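Succinoglycan biosynthesis protein (Bacillus cereus ATCC 14579, PDB 3B55) is of uncertain function but binds calcium and belongs to the erythromycin esterase-like family. Local coordinates at residues I42-L53 and I374-I385. The protein carries 1 engineered substitution. Numbering follows the deposited sequence.
Sequences IAKWLEAHAKPL and IFGQVKKDQFFI
The carbonyl oxygen of Glu-47, near the C-terminal end of helix 39-49, accepts two bonds. Lys-380 NZ reaches Glu-47 O at 3.2 Å, and a water donates to the same oxygen while accepting from that ammonium. Beyond CG the Lys-380 chain is extended until its last torsion (chi4 67°), which turns NZ toward Glu-47 O. The Glu-47 carboxylate lies beside Lys-379 instead. There OE2 takes a weak bond from the backbone N of Lys-379, the central residue of an inverse gamma turn. Beyond Ala-50, Lys-51 N bonds to Phe-384 O (2.7 Å) almost in line with the C=O. Phe-384 N returns a bond to Lys-51 O at 2.9 Å, which makes an antiparallel hydrogen-bonded pair. Strand 51-53 is an outermost strand of the mixed sheet within this chain, and strand 382-386 lies between it and strand 429-433. Lys-51 CB sits over one face of the Phe-384 ring, 3.8 Å from its centroid. Leu-53 CD1 meets the edge of that ring. Phe-384 also packs on Leu-68 and Met-71 of helix 68-72. On the helical side, Leu-46 CD1 stands over the Phe-375 ring, 4.0 Å from its centroid and 4° off the normal. Leu-46 CB touches Val-378 CG2. Ile-385 CG1 lies anti to its backbone N (chi1 176°), and this carries CD1 to His-49 CB (3.7 Å) and Trp-45 CZ3 (3.9 Å). Trp-397 of helix 392-398 packs against Ile-42, Ile-374 and Phe-375.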
ATOM      1  N   ILE A  42     -15.797  13.232 -24.369  1.00 27.09           N
ATOM      2  CA  ILE A  42     -15.018  13.234 -23.140  1.00 25.35           C
ATOM      3  C   ILE A  42     -13.671  12.569 -23.417  1.00 24.26           C
ATOM      4  O   ILE A  42     -12.628  13.067 -22.997  1.00 19.14           O
ATOM      5  CB  ILE A  42     -15.752  12.460 -22.022  1.00 24.43           C
ATOM      6  CG1 ILE A  42     -16.993  13.244 -21.579  1.00 24.66           C
ATOM      7  CG2 ILE A  42     -14.815  12.211 -20.853  1.00 24.04           C
ATOM      8  CD1 ILE A  42     -17.911  12.476 -20.643  1.00 23.29           C
ATOM      9  N   ALA A  43     -13.709  11.448 -24.139  1.00 25.43           N
ATOM     10  CA  ALA A  43     -12.503  10.696 -24.476  1.00 26.61           C
ATOM     11  C   ALA A  43     -11.549  11.507 -25.349  1.00 29.64           C
ATOM     12  O   ALA A  43     -10.356  11.205 -25.421  1.00 28.64           O
ATOM     13  CB  ALA A  43     -12.876   9.402 -25.177  1.00 23.90           C
ATOM     14  N   LYS A  44     -12.078  12.528 -26.018  1.00 29.61           N
ATOM     15  CA  LYS A  44     -11.263  13.377 -26.873  1.00 31.62           C
ATOM     16  C   LYS A  44     -10.638  14.490 -26.044  1.00 27.88           C
ATOM     17  O   LYS A  44      -9.549  14.969 -26.356  1.00 32.07           O
ATOM     18  CB  LYS A  44     -12.108  13.966 -28.007  1.00 34.09           C
ATOM     19  CG  LYS A  44     -12.523  12.942 -29.062  1.00 39.19           C
ATOM     20  CD  LYS A  44     -11.990  13.337 -30.433  1.00 50.37           C
ATOM     21  CE  LYS A  44     -12.008  12.172 -31.430  1.00 57.77           C
ATOM     22  NZ  LYS A  44     -13.204  12.138 -32.321  1.00 57.43           N
ATOM     23  N   TRP A  45     -11.333  14.900 -24.988  1.00 28.53           N
ATOM     24  CA  TRP A  45     -10.836  15.945 -24.095  1.00 24.63           C
ATOM     25  C   TRP A  45      -9.688  15.332 -23.291  1.00 22.89           C
ATOM     26  O   TRP A  45      -8.689  15.994 -23.006  1.00 23.71           O
ATOM     27  CB  TRP A  45     -11.954  16.392 -23.150  1.00 24.07           C
ATOM     28  CG  TRP A  45     -11.590  17.500 -22.205  1.00 24.33           C
ATOM     29  CD1 TRP A  45     -11.924  18.822 -22.323  1.00 27.19           C
ATOM     30  CD2 TRP A  45     -10.849  17.382 -20.982  1.00 21.94           C
ATOM     31  NE1 TRP A  45     -11.442  19.533 -21.246  1.00 26.04           N
ATOM     32  CE2 TRP A  45     -10.780  18.673 -20.408  1.00 20.31           C
ATOM     33  CE3 TRP A  45     -10.240  16.312 -20.313  1.00 27.68           C
ATOM     34  CZ2 TRP A  45     -10.124  18.923 -19.197  1.00 21.75           C
ATOM     35  CZ3 TRP A  45      -9.586  16.559 -19.104  1.00 23.44           C
ATOM     36  CH2 TRP A  45      -9.536  17.855 -18.560  1.00 27.54           C
ATOM     37  N   LEU A  46      -9.847  14.061 -22.933  1.00 21.34           N
ATOM     38  CA  LEU A  46      -8.836  13.329 -22.174  1.00 21.25           C
ATOM     39  C   LEU A  46      -7.553  13.201 -22.984  1.00 22.03           C
ATOM     40  O   LEU A  46      -6.453  13.287 -22.440  1.00 21.12           O
ATOM     41  CB  LEU A  46      -9.340  11.928 -21.827  1.00 19.84           C
ATOM     42  CG  LEU A  46     -10.547  11.820 -20.900  1.00 16.62           C
ATOM     43  CD1 LEU A  46     -11.029  10.383 -20.867  1.00 19.99           C
ATOM     44  CD2 LEU A  46     -10.174  12.299 -19.510  1.00 16.85           C
ATOM     45  N   GLU A  47      -7.706  12.998 -24.288  1.00 23.01           N
ATOM     46  CA  GLU A  47      -6.569  12.849 -25.187  1.00 25.93           C
ATOM     47  C   GLU A  47      -5.771  14.150 -25.302  1.00 24.61           C
ATOM     48  O   GLU A  47      -4.540  14.136 -25.362  1.00 24.83           O
ATOM     49  CB  GLU A  47      -7.064  12.422 -26.568  1.00 25.56           C
ATOM     50  CG  GLU A  47      -6.206  11.363 -27.229  1.00 36.68           C
ATOM     51  CD  GLU A  47      -6.933  10.648 -28.348  1.00 42.08           C
ATOM     52  OE1 GLU A  47      -8.134  10.346 -28.178  1.00 48.78           O
ATOM     53  OE2 GLU A  47      -6.302  10.375 -29.389  1.00 45.29           O
ATOM     54  N   ALA A  48      -6.481  15.268 -25.330  1.00 23.90           N
ATOM     55  CA  ALA A  48      -5.844  16.571 -25.449  1.00 25.62           C
ATOM     56  C   ALA A  48      -5.148  17.014 -24.166  1.00 26.12           C
ATOM     57  O   ALA A  48      -4.248  17.850 -24.206  1.00 29.23           O
ATOM     58  CB  ALA A  48      -6.878  17.614 -25.866  1.00 25.81           C
ATOM     59  N   HIS A  49      -5.554  16.460 -23.028  1.00 26.44           N
ATOM     60  CA  HIS A  49      -4.944  16.841 -21.754  1.00 24.82           C
ATOM     61  C   HIS A  49      -4.066  15.759 -21.139  1.00 23.03           C
ATOM     62  O   HIS A  49      -3.469  15.955 -20.080  1.00 23.68           O
ATOM     63  CB  HIS A  49      -6.026  17.244 -20.750  1.00 26.14           C
ATOM     64  CG  HIS A  49      -6.663  18.563 -21.055  1.00 30.24           C
ATOM     65  ND1 HIS A  49      -7.446  18.770 -22.169  1.00 30.98           N
ATOM     66  CD2 HIS A  49      -6.597  19.755 -20.414  1.00 34.66           C
ATOM     67  CE1 HIS A  49      -7.833  20.033 -22.205  1.00 29.77           C
ATOM     68  NE2 HIS A  49      -7.331  20.652 -21.152  1.00 34.53           N
ATOM     69  N   ALA A  50      -3.988  14.615 -21.804  1.00 21.02           N
ATOM     70  CA  ALA A  50      -3.181  13.520 -21.300  1.00 17.82           C
ATOM     71  C   ALA A  50      -1.701  13.789 -21.514  1.00 17.82           C
ATOM     72  O   ALA A  50      -1.303  14.312 -22.559  1.00 15.12           O
ATOM     73  CB  ALA A  50      -3.582  12.213 -21.987  1.00 13.62           C
ATOM     74  N   LYS A  51      -0.897  13.442 -20.507  1.00 17.77           N
ATOM     75  CA  LYS A  51       0.552  13.602 -20.572  1.00 15.46           C
ATOM     76  C   LYS A  51       1.048  12.227 -21.008  1.00 15.04           C
ATOM     77  O   LYS A  51       0.937  11.255 -20.259  1.00 15.24           O
ATOM     78  CB  LYS A  51       1.120  13.954 -19.194  1.00 18.41           C
ATOM     79  CG  LYS A  51       0.570  15.259 -18.604  1.00 19.62           C
ATOM     80  CD  LYS A  51       0.958  16.466 -19.446  1.00 20.60           C
ATOM     81  CE  LYS A  51       0.439  17.771 -18.843  1.00 30.01           C
ATOM     82  NZ  LYS A  51      -1.052  17.842 -18.782  1.00 34.84           N
ATOM     83  N   PRO A  52       1.598  12.121 -22.230  1.00 14.62           N
ATOM     84  CA  PRO A  52       2.092  10.838 -22.739  1.00 15.02           C
ATOM     85  C   PRO A  52       3.270  10.215 -22.008  1.00 16.46           C
ATOM     86  O   PRO A  52       4.236  10.890 -21.659  1.00 19.39           O
ATOM     87  CB  PRO A  52       2.433  11.155 -24.190  1.00 13.77           C
ATOM     88  CG  PRO A  52       2.911  12.555 -24.108  1.00 17.81           C
ATOM     89  CD  PRO A  52       1.870  13.197 -23.201  1.00 16.70           C
ATOM     90  N   LEU A  53       3.163   8.912 -21.784  1.00 19.04           N
ATOM     91  CA  LEU A  53       4.203   8.130 -21.134  1.00 21.69           C
ATOM     92  C   LEU A  53       4.839   7.336 -22.262  1.00 21.54           C
ATOM     93  O   LEU A  53       4.170   6.567 -22.955  1.00 21.07           O
ATOM     94  CB  LEU A  53       3.594   7.193 -20.092  1.00 20.94           C
ATOM     95  CG  LEU A  53       3.770   7.524 -18.609  1.00 20.27           C
ATOM     96  CD1 LEU A  53       4.244   8.952 -18.418  1.00 11.51           C
ATOM     97  CD2 LEU A  53       2.452   7.270 -17.895  1.00 17.86           C
ATOM     98  N   ILE A 374     -13.732   4.198 -21.629  1.00 11.57           N
ATOM     99  CA  ILE A 374     -13.554   5.596 -21.966  1.00  9.25           C
ATOM    100  C   ILE A 374     -12.085   6.022 -22.010  1.00 11.96           C
ATOM    101  O   ILE A 374     -11.643   6.592 -23.010  1.00  7.43           O
ATOM    102  CB  ILE A 374     -14.394   6.461 -21.014  1.00 10.91           C
ATOM    103  CG1 ILE A 374     -15.879   6.178 -21.299  1.00 11.90           C
ATOM    104  CG2 ILE A 374     -14.070   7.936 -21.201  1.00 10.84           C
ATOM    105  CD1 ILE A 374     -16.860   6.821 -20.334  1.00 10.06           C
ATOM    106  N   PHE A 375     -11.327   5.754 -20.948  1.00 10.99           N
ATOM    107  CA  PHE A 375      -9.905   6.096 -20.951  1.00 11.18           C
ATOM    108  C   PHE A 375      -9.197   5.192 -21.967  1.00 11.11           C
ATOM    109  O   PHE A 375      -8.150   5.543 -22.510  1.00 11.56           O
ATOM    110  CB  PHE A 375      -9.292   5.886 -19.560  1.00  9.76           C
ATOM    111  CG  PHE A 375      -9.418   7.081 -18.652  1.00  8.39           C
ATOM    112  CD1 PHE A 375      -8.411   8.036 -18.595  1.00 10.80           C
ATOM    113  CD2 PHE A 375     -10.562   7.266 -17.878  1.00  6.56           C
ATOM    114  CE1 PHE A 375      -8.539   9.160 -17.782  1.00 17.66           C
ATOM    115  CE2 PHE A 375     -10.700   8.379 -17.066  1.00  8.30           C
ATOM    116  CZ  PHE A 375      -9.685   9.331 -17.017  1.00 13.45           C
ATOM    117  N   GLY A 376      -9.786   4.028 -22.223  1.00 12.03           N
ATOM    118  CA  GLY A 376      -9.209   3.094 -23.173  1.00 11.09           C
ATOM    119  C   GLY A 376      -9.288   3.554 -24.619  1.00 12.75           C
ATOM    120  O   GLY A 376      -8.644   2.968 -25.489  1.00 15.60           O
ATOM    121  N   GLN A 377     -10.081   4.588 -24.890  1.00 13.20           N
ATOM    122  CA  GLN A 377     -10.201   5.094 -26.252  1.00 15.13           C
ATOM    123  C   GLN A 377      -9.154   6.166 -26.575  1.00 17.91           C
ATOM    124  O   GLN A 377      -9.075   6.640 -27.712  1.00 17.86           O
ATOM    125  CB  GLN A 377     -11.607   5.647 -26.500  1.00 16.84           C
ATOM    126  CG  GLN A 377     -12.716   4.606 -26.372  1.00 14.41           C
ATOM    127  CD  GLN A 377     -12.406   3.335 -27.139  1.00 20.48           C
ATOM    128  OE1 GLN A 377     -11.949   2.349 -26.562  1.00 31.04           O
ATOM    129  NE2 GLN A 377     -12.636   3.357 -28.445  1.00 24.55           N
ATOM    130  N   VAL A 378      -8.363   6.555 -25.575  1.00 15.17           N
ATOM    131  CA  VAL A 378      -7.311   7.544 -25.793  1.00 15.44           C
ATOM    132  C   VAL A 378      -6.232   6.857 -26.628  1.00 15.86           C
ATOM    133  O   VAL A 378      -5.794   5.762 -26.284  1.00 16.41           O
ATOM    134  CB  VAL A 378      -6.712   8.023 -24.456  1.00 17.18           C
ATOM    135  CG1 VAL A 378      -5.466   8.862 -24.708  1.00 14.73           C
ATOM    136  CG2 VAL A 378      -7.753   8.836 -23.693  1.00 14.49           C
ATOM    137  N   LYS A 379      -5.803   7.489 -27.719  1.00 18.30           N
ATOM    138  CA  LYS A 379      -4.803   6.889 -28.595  1.00 17.85           C
ATOM    139  C   LYS A 379      -3.354   7.002 -28.140  1.00 17.23           C
ATOM    140  O   LYS A 379      -2.502   7.538 -28.848  1.00 14.27           O
ATOM    141  CB  LYS A 379      -4.946   7.447 -30.008  1.00 17.80           C
ATOM    142  CG  LYS A 379      -4.936   6.371 -31.081  1.00 23.65           C
ATOM    143  CD  LYS A 379      -5.139   6.978 -32.460  1.00 26.69           C
ATOM    144  CE  LYS A 379      -5.764   5.995 -33.443  1.00 17.12           C
ATOM    145  NZ  LYS A 379      -4.968   4.783 -33.696  1.00 21.04           N
ATOM    146  N   LYS A 380      -3.082   6.461 -26.961  1.00 16.41           N
ATOM    147  CA  LYS A 380      -1.742   6.472 -26.408  1.00 16.91           C
ATOM    148  C   LYS A 380      -1.559   5.198 -25.591  1.00 13.79           C
ATOM    149  O   LYS A 380      -2.448   4.809 -24.840  1.00 12.18           O
ATOM    150  CB  LYS A 380      -1.542   7.706 -25.528  1.00 17.65           C
ATOM    151  CG  LYS A 380      -1.656   9.039 -26.260  1.00 17.01           C
ATOM    152  CD  LYS A 380      -1.441  10.204 -25.293  1.00 26.22           C
ATOM    153  CE  LYS A 380      -1.379  11.550 -26.012  1.00 33.61           C
ATOM    154  NZ  LYS A 380      -2.674  11.935 -26.637  1.00 39.77           N
ATOM    155  N   ASP A 381      -0.412   4.547 -25.764  1.00 15.91           N
ATOM    156  CA  ASP A 381      -0.107   3.313 -25.051  1.00 15.74           C
ATOM    157  C   ASP A 381      -0.190   3.503 -23.539  1.00 15.69           C
ATOM    158  O   ASP A 381      -0.785   2.684 -22.847  1.00 15.09           O
ATOM    159  CB  ASP A 381       1.287   2.819 -25.443  1.00 14.39           C
ATOM    160  CG  ASP A 381       1.352   2.348 -26.884  1.00 24.06           C
ATOM    161  OD1 ASP A 381       2.400   2.553 -27.536  1.00 25.95           O
ATOM    162  OD2 ASP A 381       0.357   1.759 -27.365  1.00 26.82           O
ATOM    163  N   GLN A 382       0.419   4.579 -23.042  1.00 13.72           N
ATOM    164  CA  GLN A 382       0.420   4.913 -21.617  1.00 15.17           C
ATOM    165  C   GLN A 382       0.405   6.434 -21.478  1.00 13.17           C
ATOM    166  O   GLN A 382       0.983   7.150 -22.300  1.00 12.64           O
ATOM    167  CB  GLN A 382       1.685   4.403 -20.908  1.00 16.47           C
ATOM    168  CG  GLN A 382       2.054   2.952 -21.138  1.00 24.98           C
ATOM    169  CD  GLN A 382       2.776   2.749 -22.442  1.00 15.89           C
ATOM    170  OE1 GLN A 382       3.482   3.642 -22.924  1.00 18.93           O
ATOM    171  NE2 GLN A 382       2.622   1.567 -23.018  1.00 25.38           N
ATOM    172  N   PHE A 383      -0.245   6.922 -20.427  1.00  9.87           N
ATOM    173  CA  PHE A 383      -0.314   8.355 -20.180  1.00  8.22           C
ATOM    174  C   PHE A 383      -0.895   8.625 -18.807  1.00  9.84           C
ATOM    175  O   PHE A 383      -1.495   7.742 -18.195  1.00  9.16           O
ATOM    176  CB  PHE A 383      -1.194   9.045 -21.230  1.00  7.51           C
ATOM    177  CG  PHE A 383      -2.639   8.621 -21.185  1.00  8.87           C
ATOM    178  CD1 PHE A 383      -3.068   7.475 -21.851  1.00 10.09           C
ATOM    179  CD2 PHE A 383      -3.572   9.361 -20.467  1.00 12.87           C
ATOM    180  CE1 PHE A 383      -4.405   7.076 -21.806  1.00  8.05           C
ATOM    181  CE2 PHE A 383      -4.910   8.974 -20.415  1.00  9.60           C
ATOM    182  CZ  PHE A 383      -5.330   7.830 -21.085  1.00 11.41           C
ATOM    183  N   PHE A 384      -0.685   9.836 -18.304  1.00  8.94           N
ATOM    184  CA  PHE A 384      -1.269  10.196 -17.031  1.00 10.81           C
ATOM    185  C   PHE A 384      -1.937  11.550 -17.179  1.00 10.88           C
ATOM    186  O   PHE A 384      -1.729  12.252 -18.175  1.00  9.89           O
ATOM    187  CB  PHE A 384      -0.244  10.183 -15.890  1.00  9.35           C
ATOM    188  CG  PHE A 384       0.879  11.172 -16.035  1.00 12.64           C
ATOM    189  CD1 PHE A 384       1.908  10.959 -16.951  1.00 11.61           C
ATOM    190  CD2 PHE A 384       0.961  12.265 -15.178  1.00  9.01           C
ATOM    191  CE1 PHE A 384       3.005  11.810 -17.000  1.00  8.61           C
ATOM    192  CE2 PHE A 384       2.055  13.124 -15.220  1.00 16.57           C
ATOM    193  CZ  PHE A 384       3.081  12.893 -16.134  1.00 10.92           C
ATOM    194  N   ILE A 385      -2.755  11.913 -16.202  1.00  9.07           N
ATOM    195  CA  ILE A 385      -3.475  13.170 -16.282  1.00 14.32           C
ATOM    196  C   ILE A 385      -3.907  13.649 -14.913  1.00 13.93           C
ATOM    197  O   ILE A 385      -4.150  12.843 -14.012  1.00 14.54           O
ATOM    198  CB  ILE A 385      -4.721  13.001 -17.178  1.00 15.95           C
ATOM    199  CG1 ILE A 385      -5.550  14.283 -17.184  1.00 17.22           C
ATOM    200  CG2 ILE A 385      -5.544  11.817 -16.694  1.00 17.05           C
ATOM    201  CD1 ILE A 385      -6.473  14.385 -18.387  1.00 21.10           C
TER
HETATM  202  O   HOH W   1      -2.868  14.471 -27.732  1.00 29.70           O
HETATM  203  O   HOH W   2       2.279   6.495 -24.921  1.00 24.78           O